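Local coordinates for odorant binding protein 4 (PDB 6JPM) that probably binds small, largely hydrophobic odorant molecules, as other secreted insect proteins of the PBP/GOBP family do, at residues 22-28 with 40-46; 14-18 with 49-54; 85-89 with 107-112; 30-34 with 115-119; 1-7 with 72-78. All blocks are in the same frame, centred on the assembly; numbering follows the deposited sequence.

Interaction 1 of 5, residues 22-28 with 40-46; sequences TKVTDEQ and DKKMMCY
Gln28 and Asp40 meet across two helix starts, where capping residues open helix 26-32 and helix 41-53 of the mainly helical PBP/GOBP fold. Extended beyond CG (chi2 179°), Gln28 carries its amide to Asp40 and sends a nearly straight bond from NE2 to Asp40 OD2 (3.2 Å, 169° at the hydrogen); OD2 lies in the amide plane, but the donor comes from above the carboxylate plane. As N-cap of helix 41-53, Asp40 also accepts at OD2 from Lys42 N, and from Lys42 NZ at 2.8 Å in a salt bridge, so three donors grip one atom. An asparagine here would probably leave the Lys42 ammonium without its anionic mate and weaken the tie to Gln28. Asp38 takes a further bond from Gln28 NE2. Beside this polar cluster Val24 wedges into helix 41-53, with CG1 3.5 Å from Tyr46 CD1 and CG2 3.9 Å from Met43 SD. Thr22 places CG2 against the backbone of Cys45 and Tyr46, while its OG1 bonds back to Cys18 O. What positions Gln28 is a capping box: its N donates to Thr25 OG1, and Thr25 N returns a bond to Gln28 OE1, arriving in the carbonyl plane on a lone pair at 3.0 Å.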
# COMPACT_ATOMS: atom_id res chain seq x y z
N THR A 22 2.92 1.02 14.99
CA THR A 22 3.94 1.94 14.44
C THR A 22 3.84 3.34 15.03
O THR A 22 4.75 4.05 14.79
CB THR A 22 3.83 2.00 12.92
OG1 THR A 22 2.57 2.52 12.52
CG2 THR A 22 4.10 0.66 12.28
N LYS A 23 2.71 3.70 15.63
CA LYS A 23 2.44 5.03 16.20
C LYS A 23 2.42 6.13 15.15
O LYS A 23 2.59 7.31 15.47
CB LYS A 23 3.43 5.38 17.31
CG LYS A 23 3.35 4.43 18.47
CD LYS A 23 2.06 4.58 19.21
CE LYS A 23 2.12 5.81 20.10
NZ LYS A 23 3.49 6.01 20.66
N VAL A 24 2.18 5.77 13.89
CA VAL A 24 1.89 6.79 12.89
C VAL A 24 0.65 7.56 13.35
O VAL A 24 -0.24 6.98 14.00
CB VAL A 24 1.71 6.11 11.52
CG1 VAL A 24 0.50 5.18 11.52
CG2 VAL A 24 1.64 7.13 10.40
N THR A 25 0.59 8.86 13.07
CA THR A 25 -0.56 9.64 13.51
C THR A 25 -1.65 9.63 12.44
O THR A 25 -1.40 9.34 11.26
CB THR A 25 -0.18 11.10 13.84
OG1 THR A 25 0.18 11.82 12.65
CG2 THR A 25 0.98 11.17 14.87
N ASP A 26 -2.87 9.98 12.86
CA ASP A 26 -3.99 10.13 11.93
C ASP A 26 -3.67 11.14 10.84
O ASP A 26 -3.99 10.92 9.67
CB ASP A 26 -5.25 10.59 12.68
CG ASP A 26 -5.92 9.48 13.46
OD1 ASP A 26 -5.43 8.32 13.46
OD2 ASP A 26 -6.96 9.78 14.09
N GLU A 27 -3.07 12.28 11.21
CA GLU A 27 -2.75 13.28 10.20
C GLU A 27 -1.70 12.78 9.22
O GLU A 27 -1.76 13.10 8.02
CB GLU A 27 -2.28 14.58 10.84
CG GLU A 27 -2.00 15.66 9.80
CD GLU A 27 -1.84 17.05 10.39
OE1 GLU A 27 -1.40 17.16 11.55
OE2 GLU A 27 -2.16 18.03 9.69
N GLN A 28 -0.71 12.02 9.69
CA GLN A 28 0.28 11.45 8.78
C GLN A 28 -0.37 10.55 7.74
O GLN A 28 -0.06 10.62 6.55
CB GLN A 28 1.35 10.67 9.55
CG GLN A 28 2.42 11.54 10.18
CD GLN A 28 3.42 10.72 10.94
OE1 GLN A 28 3.05 9.90 11.79
NE2 GLN A 28 4.71 10.91 10.62
N ASP A 40 8.87 10.50 7.74
CA ASP A 40 9.07 10.09 9.12
C ASP A 40 9.00 8.57 9.21
O ASP A 40 8.21 7.93 8.51
CB ASP A 40 8.01 10.72 10.02
CG ASP A 40 8.11 10.25 11.46
OD1 ASP A 40 9.01 10.70 12.20
OD2 ASP A 40 7.28 9.43 11.86
N LYS A 41 9.87 7.98 10.01
CA LYS A 41 9.98 6.52 10.18
C LYS A 41 8.63 5.87 10.53
O LYS A 41 8.42 4.80 10.08
CB LYS A 41 11.12 6.21 11.15
CG LYS A 41 11.07 4.93 11.94
CD LYS A 41 12.41 4.63 12.56
CE LYS A 41 12.38 3.58 13.64
NZ LYS A 41 13.60 3.61 14.48
N LYS A 42 7.78 6.54 11.31
CA LYS A 42 6.46 5.98 11.69
C LYS A 42 5.57 5.80 10.45
O LYS A 42 4.99 4.80 10.33
CB LYS A 42 5.75 6.78 12.78
CG LYS A 42 6.53 6.99 14.06
CD LYS A 42 5.76 7.72 15.10
CE LYS A 42 6.12 9.18 15.22
NZ LYS A 42 5.73 10.00 14.06
N MET A 43 5.54 6.77 9.56
CA MET A 43 4.75 6.67 8.33
C MET A 43 5.34 5.54 7.47
O MET A 43 4.59 4.79 6.97
CB MET A 43 4.83 7.98 7.56
CG MET A 43 3.98 8.05 6.34
SD MET A 43 2.27 8.02 6.69
CE MET A 43 1.83 6.39 6.15
N MET A 44 6.66 5.48 7.37
CA MET A 44 7.38 4.45 6.58
C MET A 44 7.09 3.05 7.13
O MET A 44 6.71 2.22 6.39
CB MET A 44 8.89 4.70 6.51
CG MET A 44 9.24 5.84 5.61
SD MET A 44 10.93 6.12 5.17
CE MET A 44 11.81 5.65 6.64
N CYS A 45 7.19 2.89 8.43
CA CYS A 45 6.95 1.59 9.07
C CYS A 45 5.48 1.20 8.98
O CYS A 45 5.23 0.08 8.84
CB CYS A 45 7.64 1.48 10.42
SG CYS A 45 9.43 1.49 10.19
N TYR A 46 4.58 2.18 9.00
CA TYR A 46 3.14 1.89 8.82
C TYR A 46 2.92 1.28 7.43
O TYR A 46 2.27 0.33 7.36
CB TYR A 46 2.25 3.11 9.05
CG TYR A 46 0.81 2.91 8.68
CD1 TYR A 46 -0.06 2.29 9.54
CD2 TYR A 46 0.32 3.33 7.46
CE1 TYR A 46 -1.38 2.12 9.21
CE2 TYR A 46 -1.00 3.18 7.12
CZ TYR A 46 -1.85 2.55 7.99
OH TYR A 46 -3.14 2.35 7.69

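Interaction 2 of 5, residues 14-18 with 49-54; sequences MRKMC and CILETM
Met14 reaches across to Ile50, Thr53 and Met54 of helix 41-53 and its C-terminal end, and its side chain can be followed atom by atom. Met14 CB touches Ile50 CD1 at 3.8 Å; CG and then SD pass Thr53 CG2, the two side chains sliding past each other in opposite directions. Met14 SD reaches Met54 CG at 3.5 Å, and CE ends between that carbon and the Thr53 methyl. The extended chain beyond CG (chi3 173°) carries the methyl this far. One turn on, Met17 curls its CE toward Thr53 tip to tip, while Thr53 OG1 is turned back on its own helix, donating to Cys49 O at 2.8 Å. The covalent tie is Cys18 SG to Cys49 SG (2.0 Å), with a chi3 of -75°; Ile50 CD1 fills in beside Cys18 CB at 3.8 Å. The short helix segments run at 125° to each other, their axes 9.9 Å apart. A disulfide joining helix 4-22 to helix 41-53 is one of the three characteristic of the classical insect odorant-binding protein fold.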
# COMPACT_ATOMS: atom_id res chain seq x y z
N MET A 14 -6.86 -3.63 8.75
CA MET A 14 -5.40 -3.57 8.68
C MET A 14 -4.88 -2.30 9.33
O MET A 14 -3.84 -2.31 10.01
CB MET A 14 -4.94 -3.63 7.22
CG MET A 14 -5.21 -4.96 6.56
SD MET A 14 -4.42 -5.08 4.93
CE MET A 14 -4.74 -6.79 4.55
N ARG A 15 -5.57 -1.18 9.13
CA ARG A 15 -5.13 0.06 9.77
C ARG A 15 -5.19 -0.06 11.28
O ARG A 15 -4.25 0.34 11.97
CB ARG A 15 -5.97 1.23 9.28
CG ARG A 15 -5.48 2.57 9.84
CD ARG A 15 -6.61 3.46 10.09
NE ARG A 15 -6.27 4.60 10.93
CZ ARG A 15 -6.35 5.85 10.49
NH1 ARG A 15 -6.74 6.06 9.25
NH2 ARG A 15 -6.05 6.87 11.29
N LYS A 16 -6.29 -0.62 11.81
CA LYS A 16 -6.46 -0.80 13.25
C LYS A 16 -5.33 -1.63 13.85
O LYS A 16 -4.94 -1.41 14.99
CB LYS A 16 -7.79 -1.49 13.54
CG LYS A 16 -9.01 -0.62 13.40
CD LYS A 16 -10.25 -1.45 13.74
CE LYS A 16 -11.53 -0.65 13.69
NZ LYS A 16 -12.70 -1.57 13.75
N MET A 17 -4.79 -2.58 13.09
CA MET A 17 -3.65 -3.33 13.61
C MET A 17 -2.34 -2.56 13.44
O MET A 17 -1.53 -2.51 14.37
CB MET A 17 -3.58 -4.68 12.91
CG MET A 17 -2.25 -5.36 13.15
SD MET A 17 -1.98 -6.65 11.95
CE MET A 17 -2.01 -5.71 10.44
N CYS A 18 -2.11 -1.95 12.27
CA CYS A 18 -0.80 -1.40 11.97
C CYS A 18 -0.55 -0.02 12.58
O CYS A 18 0.61 0.34 12.81
CB CYS A 18 -0.60 -1.31 10.46
SG CYS A 18 -0.24 -2.94 9.75
N CYS A 49 4.21 -2.22 7.36
CA CYS A 49 3.26 -3.06 8.11
C CYS A 49 2.06 -3.36 7.22
O CYS A 49 1.72 -4.45 7.15
CB CYS A 49 2.80 -2.38 9.39
SG CYS A 49 1.65 -3.36 10.36
N ILE A 50 1.49 -2.37 6.56
CA ILE A 50 0.31 -2.59 5.73
C ILE A 50 0.64 -3.55 4.59
O ILE A 50 -0.07 -4.54 4.37
CB ILE A 50 -0.22 -1.25 5.19
CG1 ILE A 50 -0.92 -0.42 6.29
CG2 ILE A 50 -1.13 -1.48 3.98
CD1 ILE A 50 -2.13 -1.10 6.95
N LEU A 51 1.71 -3.27 3.85
CA LEU A 51 2.04 -4.08 2.68
C LEU A 51 2.58 -5.45 3.07
O LEU A 51 2.39 -6.41 2.32
CB LEU A 51 3.02 -3.33 1.78
CG LEU A 51 2.39 -2.14 1.06
CD1 LEU A 51 3.46 -1.15 0.64
CD2 LEU A 51 1.57 -2.64 -0.17
N GLU A 52 3.23 -5.58 4.22
CA GLU A 52 3.54 -6.93 4.71
C GLU A 52 2.26 -7.69 5.04
O GLU A 52 2.11 -8.86 4.69
CB GLU A 52 4.44 -6.87 5.95
CG GLU A 52 5.93 -6.71 5.64
CD GLU A 52 6.78 -6.79 6.91
OE1 GLU A 52 6.19 -6.89 8.00
OE2 GLU A 52 8.02 -6.74 6.81
N THR A 53 1.31 -7.02 5.70
CA THR A 53 0.04 -7.67 6.04
C THR A 53 -0.73 -8.08 4.79
O THR A 53 -1.39 -9.13 4.79
CB THR A 53 -0.79 -6.74 6.91
OG1 THR A 53 -0.05 -6.47 8.10
CG2 THR A 53 -2.14 -7.36 7.28
N MET A 54 -0.66 -7.29 3.72
CA MET A 54 -1.26 -7.68 2.45
C MET A 54 -0.45 -8.75 1.73
O MET A 54 -0.91 -9.24 0.69
CB MET A 54 -1.41 -6.47 1.53
CG MET A 54 -2.39 -5.41 2.06
SD MET A 54 -2.24 -3.88 1.10
CE MET A 54 -3.11 -4.33 -0.41

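Interaction 3 of 5, residues 85-89 with 107-112; sequences SIEEC and CLYLSN
A disulfide-centred helix pair, Cys89 with Cys107, joins the C-terminal end of helix 76-89 to that of helix 99-111. The SG atoms are 2.0 Å apart with chi3 at -84°, and the axes of the short segments cross at 124°. The two cysteines use different torsions to meet: Cys107 SG lies opposite its backbone N (chi1 -178°), whereas Cys89 SG sits beside its own. Leu108 packs beside the bridge, its CD2 branch reaching Ser85 CB at 3.7 Å and Cys89 CB at 4.0 Å, with Ile86 CD1 at the margin of this apolar patch. In the insect odorant-binding protein fold this link and two others, Cys18-Cys49 and Cys45-Cys98, form the six-cysteine framework. One turn from the bridge, the hydroxyls of Ser85 and Ser111 approach each other; their modelled separation is very short, so the details of that pairing are doubtful. Ser111 OG also lies 3.1 Å from Leu108 O, to which it can donate, and Ser85 OG bonds to Ser81 O. On the outer side the extended Glu88 chain lays its carboxylate against Ser111 CB, OE2 being 3.4 Å away. A water donates both to Glu88 OE1 and to Cys107 O, adding a bridge from the carboxylate to the backbone of helix 99-111.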
# COMPACT_ATOMS: atom_id res chain seq x y z
N SER A 85 -0.29 0.43 -12.48
CA SER A 85 0.53 0.99 -11.41
C SER A 85 1.64 0.04 -10.98
O SER A 85 2.78 0.48 -10.74
CB SER A 85 -0.37 1.36 -10.23
OG SER A 85 -1.20 2.46 -10.58
N ILE A 86 1.35 -1.26 -10.87
CA ILE A 86 2.39 -2.22 -10.50
C ILE A 86 3.47 -2.29 -11.57
O ILE A 86 4.67 -2.30 -11.26
CB ILE A 86 1.79 -3.61 -10.22
CG1 ILE A 86 1.51 -3.80 -8.73
CG2 ILE A 86 2.74 -4.71 -10.67
CD1 ILE A 86 0.15 -3.36 -8.33
N GLU A 87 3.07 -2.33 -12.85
CA GLU A 87 4.05 -2.30 -13.93
C GLU A 87 4.95 -1.08 -13.82
O GLU A 87 6.16 -1.18 -13.97
CB GLU A 87 3.34 -2.32 -15.29
CG GLU A 87 2.71 -3.65 -15.67
CD GLU A 87 1.96 -3.60 -17.00
OE1 GLU A 87 1.82 -2.50 -17.58
OE2 GLU A 87 1.51 -4.67 -17.47
N GLU A 88 4.36 0.08 -13.53
CA GLU A 88 5.16 1.29 -13.45
C GLU A 88 6.02 1.31 -12.19
O GLU A 88 7.11 1.89 -12.20
CB GLU A 88 4.24 2.51 -13.49
CG GLU A 88 4.89 3.80 -13.05
CD GLU A 88 3.99 4.99 -13.25
OE1 GLU A 88 4.35 6.09 -12.80
OE2 GLU A 88 2.91 4.82 -13.85
N CYS A 89 5.57 0.66 -11.11
CA CYS A 89 6.20 0.81 -9.81
C CYS A 89 6.96 -0.43 -9.34
O CYS A 89 7.38 -0.48 -8.18
CB CYS A 89 5.15 1.21 -8.77
SG CYS A 89 4.43 2.85 -9.10
N CYS A 107 5.02 5.60 -4.98
CA CYS A 107 4.95 5.42 -6.43
C CYS A 107 3.54 5.03 -6.85
O CYS A 107 3.00 5.57 -7.83
CB CYS A 107 5.96 4.35 -6.87
SG CYS A 107 6.00 4.09 -8.68
N LEU A 108 2.93 4.09 -6.13
CA LEU A 108 1.60 3.63 -6.49
C LEU A 108 0.61 4.79 -6.48
O LEU A 108 -0.21 4.93 -7.39
CB LEU A 108 1.12 2.55 -5.52
CG LEU A 108 1.73 1.17 -5.69
CD1 LEU A 108 1.08 0.25 -4.67
CD2 LEU A 108 1.54 0.65 -7.11
N TYR A 109 0.68 5.63 -5.44
CA TYR A 109 -0.21 6.79 -5.35
C TYR A 109 -0.00 7.72 -6.54
O TYR A 109 -0.96 8.09 -7.22
CB TYR A 109 0.02 7.53 -4.03
CG TYR A 109 -0.90 8.73 -3.90
CD1 TYR A 109 -0.57 9.94 -4.49
CD2 TYR A 109 -2.12 8.64 -3.23
CE1 TYR A 109 -1.41 11.03 -4.43
CE2 TYR A 109 -2.98 9.74 -3.16
CZ TYR A 109 -2.61 10.94 -3.76
OH TYR A 109 -3.41 12.05 -3.71
N LEU A 110 1.25 8.10 -6.80
CA LEU A 110 1.53 9.05 -7.88
C LEU A 110 1.20 8.50 -9.26
O LEU A 110 0.95 9.30 -10.18
CB LEU A 110 3.00 9.48 -7.83
CG LEU A 110 3.34 10.30 -6.59
CD1 LEU A 110 4.83 10.64 -6.59
CD2 LEU A 110 2.48 11.56 -6.57
N SER A 111 1.20 7.20 -9.43
CA SER A 111 0.87 6.65 -10.76
C SER A 111 -0.61 6.83 -11.07
O SER A 111 -0.94 6.89 -12.23
CB SER A 111 1.28 5.23 -10.89
OG SER A 111 0.28 4.39 -10.43
N ASN A 112 -1.45 6.95 -10.05
CA ASN A 112 -2.92 7.04 -10.23
C ASN A 112 -3.55 7.47 -8.91
O ASN A 112 -4.09 6.65 -8.25
CB ASN A 112 -3.51 5.71 -10.70
CG ASN A 112 -4.83 5.88 -11.42
OD1 ASN A 112 -5.43 6.92 -11.36
ND2 ASN A 112 -5.29 4.85 -12.08
O HOH W 1 4.71 6.92 -10.05

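Interaction 4 of 5, residues 30-34 with 115-119; sequences NNFHK and MYFLP
The rings of His33 and Tyr116 meet in an offset edge-to-face pair, the edge of Tyr116 turned to the face of the imidazole, with planes at 69° and centroids 5.6 Å apart. Tyr116 CE2 makes the approach, 3.8 Å from His33 CD2. The imidazole is fixed in rotation by its two nitrogens: NE2 donates to Leu118 O at 2.7 Å, the oxygen lying close to the ring plane, and ND1 bonds to Ile29 O one helical turn back. With CG beside the backbone N (chi1 -75°), the His33 side chain swings over to the chain end, where its CE1 edge also lies 3.4 Å from Pro119 O. Phe32 crosses Tyr116 at about a right angle, its CE1 being 3.3 Å from Tyr116 OH and 4.0 Å from Tyr116 CZ. This tail has no regular secondary structure and folds back into the protein, an arrangement known from several insect odorant-binding proteins in which the C-terminus helps to wall the binding cavity. Pro119 and Leu118 rest on helix 41-53 through Ile50 and Met47, Tyr116 packs against Ala105 and Tyr109 of helix 99-111, and Phe117 meets Tyr78 and Thr82 of helix 76-89.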
# COMPACT_ATOMS: atom_id res chain seq x y z
N ASN A 30 -3.59 10.65 6.84
CA ASN A 30 -4.44 11.50 6.00
C ASN A 30 -3.62 12.29 4.98
O ASN A 30 -4.01 12.39 3.81
CB ASN A 30 -5.27 12.45 6.89
CG ASN A 30 -6.32 11.71 7.76
OD1 ASN A 30 -6.69 10.57 7.45
ND2 ASN A 30 -6.81 12.37 8.83
N ASN A 31 -2.50 12.86 5.41
CA ASN A 31 -1.58 13.49 4.46
C ASN A 31 -1.18 12.54 3.35
O ASN A 31 -1.20 12.90 2.17
CB ASN A 31 -0.34 14.00 5.19
CG ASN A 31 -0.60 15.28 5.94
OD1 ASN A 31 -1.56 15.99 5.67
ND2 ASN A 31 0.25 15.57 6.92
N PHE A 32 -0.83 11.30 3.70
CA PHE A 32 -0.35 10.37 2.68
C PHE A 32 -1.40 10.15 1.59
O PHE A 32 -1.08 10.17 0.40
CB PHE A 32 0.04 9.03 3.32
CG PHE A 32 0.97 8.19 2.45
CD1 PHE A 32 0.48 7.49 1.35
CD2 PHE A 32 2.34 8.15 2.70
CE1 PHE A 32 1.33 6.75 0.52
CE2 PHE A 32 3.20 7.41 1.88
CZ PHE A 32 2.69 6.71 0.79
N HIS A 33 -2.67 10.00 1.98
CA HIS A 33 -3.73 9.78 1.00
C HIS A 33 -4.07 11.01 0.20
O HIS A 33 -4.93 10.92 -0.69
CB HIS A 33 -5.00 9.28 1.70
CG HIS A 33 -4.92 7.85 2.13
ND1 HIS A 33 -4.32 7.47 3.31
CD2 HIS A 33 -5.35 6.71 1.54
CE1 HIS A 33 -4.39 6.15 3.43
NE2 HIS A 33 -5.01 5.67 2.37
N LYS A 34 -3.46 12.15 0.49
CA LYS A 34 -3.55 13.34 -0.34
C LYS A 34 -2.23 13.68 -1.01
O LYS A 34 -2.02 14.82 -1.42
CB LYS A 34 -4.03 14.53 0.49
CG LYS A 34 -5.46 14.41 1.00
CD LYS A 34 -5.88 15.68 1.69
CE LYS A 34 -7.40 15.78 1.78
NZ LYS A 34 -8.03 14.48 2.12
N MET A 115 -7.18 6.16 -8.08
CA MET A 115 -7.44 4.71 -7.91
C MET A 115 -6.60 4.10 -6.78
O MET A 115 -6.58 2.93 -6.63
CB MET A 115 -7.20 3.97 -9.23
CG MET A 115 -7.93 4.58 -10.40
SD MET A 115 -9.67 4.69 -10.12
CE MET A 115 -10.08 2.97 -9.94
N TYR A 116 -5.96 4.92 -5.99
CA TYR A 116 -5.18 4.40 -4.87
C TYR A 116 -6.11 3.95 -3.76
O TYR A 116 -6.98 4.71 -3.32
CB TYR A 116 -4.22 5.49 -4.39
CG TYR A 116 -3.34 5.15 -3.23
CD1 TYR A 116 -2.11 4.53 -3.43
CD2 TYR A 116 -3.69 5.50 -1.93
CE1 TYR A 116 -1.28 4.24 -2.39
CE2 TYR A 116 -2.86 5.20 -0.87
CZ TYR A 116 -1.66 4.57 -1.11
OH TYR A 116 -0.80 4.27 -0.08
N PHE A 117 -5.96 2.71 -3.31
CA PHE A 117 -6.86 2.17 -2.29
C PHE A 117 -6.15 1.59 -1.07
O PHE A 117 -6.83 0.98 -0.23
CB PHE A 117 -7.78 1.11 -2.89
CG PHE A 117 -7.04 -0.03 -3.54
CD1 PHE A 117 -6.49 -1.05 -2.77
CD2 PHE A 117 -6.90 -0.07 -4.92
CE1 PHE A 117 -5.79 -2.10 -3.38
CE2 PHE A 117 -6.22 -1.12 -5.53
CZ PHE A 117 -5.66 -2.13 -4.76
N LEU A 118 -4.83 1.72 -0.95
CA LEU A 118 -4.16 1.21 0.24
C LEU A 118 -4.68 1.92 1.49
O LEU A 118 -5.00 3.11 1.45
CB LEU A 118 -2.65 1.41 0.15
CG LEU A 118 -1.90 0.77 -1.02
CD1 LEU A 118 -0.40 0.97 -0.85
CD2 LEU A 118 -2.24 -0.71 -1.14
N PRO A 119 -4.79 1.20 2.62
CA PRO A 119 -5.05 1.89 3.90
C PRO A 119 -3.88 2.77 4.36
O PRO A 119 -4.07 3.45 5.39
CB PRO A 119 -5.28 0.74 4.89
CG PRO A 119 -4.73 -0.48 4.24
CD PRO A 119 -4.88 -0.26 2.76

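Interaction 5 of 5, residues 1-7 with 72-78; sequences MLTEAQM and PTLPKKY
Met7 and Pro75 make the close-packed part of this contact, with Met7 SD 3.4 Å from Pro75 CD on the proline ring. A bend about the CG-SD bond (chi3 63°) brings Met7 CE to 3.9 Å from Tyr78 CE2. The sulfur itself stands 4.9 Å from the centroid of the Tyr78 ring, 45° off its normal, an oblique Met-aromatic contact. Replacing Met7 by an alanine would probably open a gap between Pro75 and Tyr78 and deprive the tyrosine ring of its sulfur neighbour. The same edge of the proline ring also meets Leu2 O, 3.2 Å from Pro75 CG. Phe117 of the C-terminal tail adjoins Met7, Leu74 and Tyr78 on the inner side. In the helical PBP/GOBP fold this brings the start of helix 4-22 against the turn that leads into helix 76-89. A capping box opens helix 4-22: Gln6 N donates to Thr3 OG1, and Gln6 OE1 receives Thr3 N in return. A backbone hydrogen bond from Leu2 N to Thr73 O (2.9 Å) joins the two segments, the donor standing above the carbonyl plane. Toward solvent the contact is looser. The exposed Met1 drapes its bent chain over the backbone, with SD 3.3 Å from Leu74 O. Glu4 and Lys77, both exposed, face each other as a salt bridge, although the modelled position of the Lys77 ammonium is less certain.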
# COMPACT_ATOMS: atom_id res chain seq x y z
N MET A 1 -13.91 -12.68 -6.51
CA MET A 1 -13.83 -11.22 -6.58
C MET A 1 -14.38 -10.59 -5.31
O MET A 1 -15.40 -11.03 -4.78
CB MET A 1 -14.60 -10.69 -7.78
CG MET A 1 -13.75 -9.97 -8.81
SD MET A 1 -14.53 -8.48 -9.47
CE MET A 1 -16.17 -9.09 -9.86
N LEU A 2 -13.69 -9.57 -4.82
CA LEU A 2 -14.14 -8.85 -3.63
C LEU A 2 -14.99 -7.66 -4.03
O LEU A 2 -14.79 -7.05 -5.09
CB LEU A 2 -12.94 -8.38 -2.80
CG LEU A 2 -12.24 -9.39 -1.90
CD1 LEU A 2 -10.94 -8.82 -1.35
CD2 LEU A 2 -13.15 -9.82 -0.77
N THR A 3 -15.96 -7.33 -3.18
CA THR A 3 -16.69 -6.09 -3.34
C THR A 3 -15.87 -4.94 -2.77
O THR A 3 -14.94 -5.13 -1.99
CB THR A 3 -18.04 -6.15 -2.64
OG1 THR A 3 -17.85 -6.24 -1.23
CG2 THR A 3 -18.85 -7.35 -3.13
N GLU A 4 -16.23 -3.72 -3.18
CA GLU A 4 -15.54 -2.55 -2.65
C GLU A 4 -15.75 -2.41 -1.15
O GLU A 4 -14.86 -1.93 -0.44
CB GLU A 4 -16.01 -1.28 -3.37
CG GLU A 4 -15.90 -1.35 -4.88
CD GLU A 4 -16.01 0.01 -5.54
OE1 GLU A 4 -15.70 1.02 -4.87
OE2 GLU A 4 -16.41 0.07 -6.73
N ALA A 5 -16.91 -2.83 -0.65
CA ALA A 5 -17.18 -2.71 0.78
C ALA A 5 -16.30 -3.65 1.59
O ALA A 5 -15.85 -3.30 2.68
CB ALA A 5 -18.66 -2.99 1.06
N GLN A 6 -16.05 -4.86 1.07
CA GLN A 6 -15.14 -5.77 1.74
C GLN A 6 -13.71 -5.24 1.71
O GLN A 6 -12.96 -5.43 2.68
CB GLN A 6 -15.20 -7.16 1.10
CG GLN A 6 -16.51 -7.89 1.29
CD GLN A 6 -16.70 -8.98 0.26
OE1 GLN A 6 -16.58 -8.73 -0.94
NE2 GLN A 6 -17.00 -10.18 0.71
N MET A 7 -13.33 -4.58 0.62
CA MET A 7 -12.01 -3.96 0.52
C MET A 7 -11.84 -2.85 1.55
O MET A 7 -10.82 -2.77 2.23
CB MET A 7 -11.80 -3.42 -0.89
CG MET A 7 -10.81 -4.19 -1.72
SD MET A 7 -10.58 -3.37 -3.31
CE MET A 7 -9.90 -1.80 -2.80
N PRO A 72 -6.89 -11.10 -9.34
CA PRO A 72 -8.27 -11.54 -9.60
C PRO A 72 -9.23 -11.34 -8.44
O PRO A 72 -10.44 -11.50 -8.65
CB PRO A 72 -8.11 -13.04 -9.94
CG PRO A 72 -6.81 -13.43 -9.36
CD PRO A 72 -5.93 -12.21 -9.48
N THR A 73 -8.76 -11.00 -7.24
CA THR A 73 -9.69 -10.67 -6.17
C THR A 73 -10.11 -9.21 -6.18
O THR A 73 -10.99 -8.83 -5.39
CB THR A 73 -9.09 -11.01 -4.81
OG1 THR A 73 -7.85 -10.30 -4.64
CG2 THR A 73 -8.84 -12.50 -4.69
N LEU A 74 -9.51 -8.38 -7.04
CA LEU A 74 -9.82 -6.96 -7.07
C LEU A 74 -11.14 -6.72 -7.78
O LEU A 74 -11.46 -7.40 -8.76
CB LEU A 74 -8.72 -6.19 -7.79
CG LEU A 74 -7.36 -6.01 -7.10
CD1 LEU A 74 -6.42 -5.27 -8.03
CD2 LEU A 74 -7.54 -5.26 -5.79
N PRO A 75 -11.94 -5.76 -7.31
CA PRO A 75 -13.07 -5.29 -8.11
C PRO A 75 -12.57 -4.82 -9.47
O PRO A 75 -11.50 -4.21 -9.58
CB PRO A 75 -13.64 -4.12 -7.29
CG PRO A 75 -13.20 -4.40 -5.88
CD PRO A 75 -11.87 -5.08 -6.00
N LYS A 76 -13.34 -5.14 -10.51
CA LYS A 76 -12.89 -4.87 -11.88
C LYS A 76 -12.57 -3.39 -12.08
O LYS A 76 -11.72 -3.05 -12.91
CB LYS A 76 -13.94 -5.33 -12.89
CG LYS A 76 -15.31 -4.70 -12.70
CD LYS A 76 -16.00 -4.48 -14.05
CE LYS A 76 -16.10 -5.76 -14.86
NZ LYS A 76 -17.03 -6.77 -14.25
N LYS A 77 -13.18 -2.52 -11.32
CA LYS A 77 -12.85 -1.09 -11.53
C LYS A 77 -11.42 -0.77 -11.09
O LYS A 77 -10.93 0.23 -11.52
CB LYS A 77 -13.89 -0.19 -10.85
CG LYS A 77 -13.97 -0.28 -9.34
CD LYS A 77 -13.53 1.01 -8.68
CE LYS A 77 -14.65 1.95 -8.31
NZ LYS A 77 -14.69 2.18 -6.85
N TYR A 78 -10.79 -1.66 -10.33
CA TYR A 78 -9.42 -1.41 -9.84
C TYR A 78 -8.44 -2.27 -10.62
O TYR A 78 -7.30 -1.89 -10.71
CB TYR A 78 -9.33 -1.73 -8.34
CG TYR A 78 -9.91 -0.69 -7.43
CD1 TYR A 78 -9.37 0.57 -7.37
CD2 TYR A 78 -11.02 -0.94 -6.66
CE1 TYR A 78 -9.89 1.54 -6.56
CE2 TYR A 78 -11.57 0.02 -5.84
CZ TYR A 78 -11.00 1.27 -5.78
OH TYR A 78 -11.49 2.25 -4.98

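How the interactions relate
Interactions 1 and 2 share helix 41-53 and touch directly: Asp26 OD1 forms a salt bridge to Arg15 NH2 at 2.7 Å. The C-terminal tail and helix end of interaction 4 touch all four others. They meet interaction 1 through a probable hydrogen bond of 2.7 Å between Tyr46 OH and Pro119 O, interaction 2 through Met54 CE and Leu118 CD2 at 3.8 Å, interaction 3 through Tyr109 against the backbone of His33, and interaction 5 through Phe117 on Met7. Interactions 1 and 5 lie on opposite sides of the chain's centre, their own centres about 26 Å apart. The central position of the tail is consistent with a part in shaping the odorant cavity.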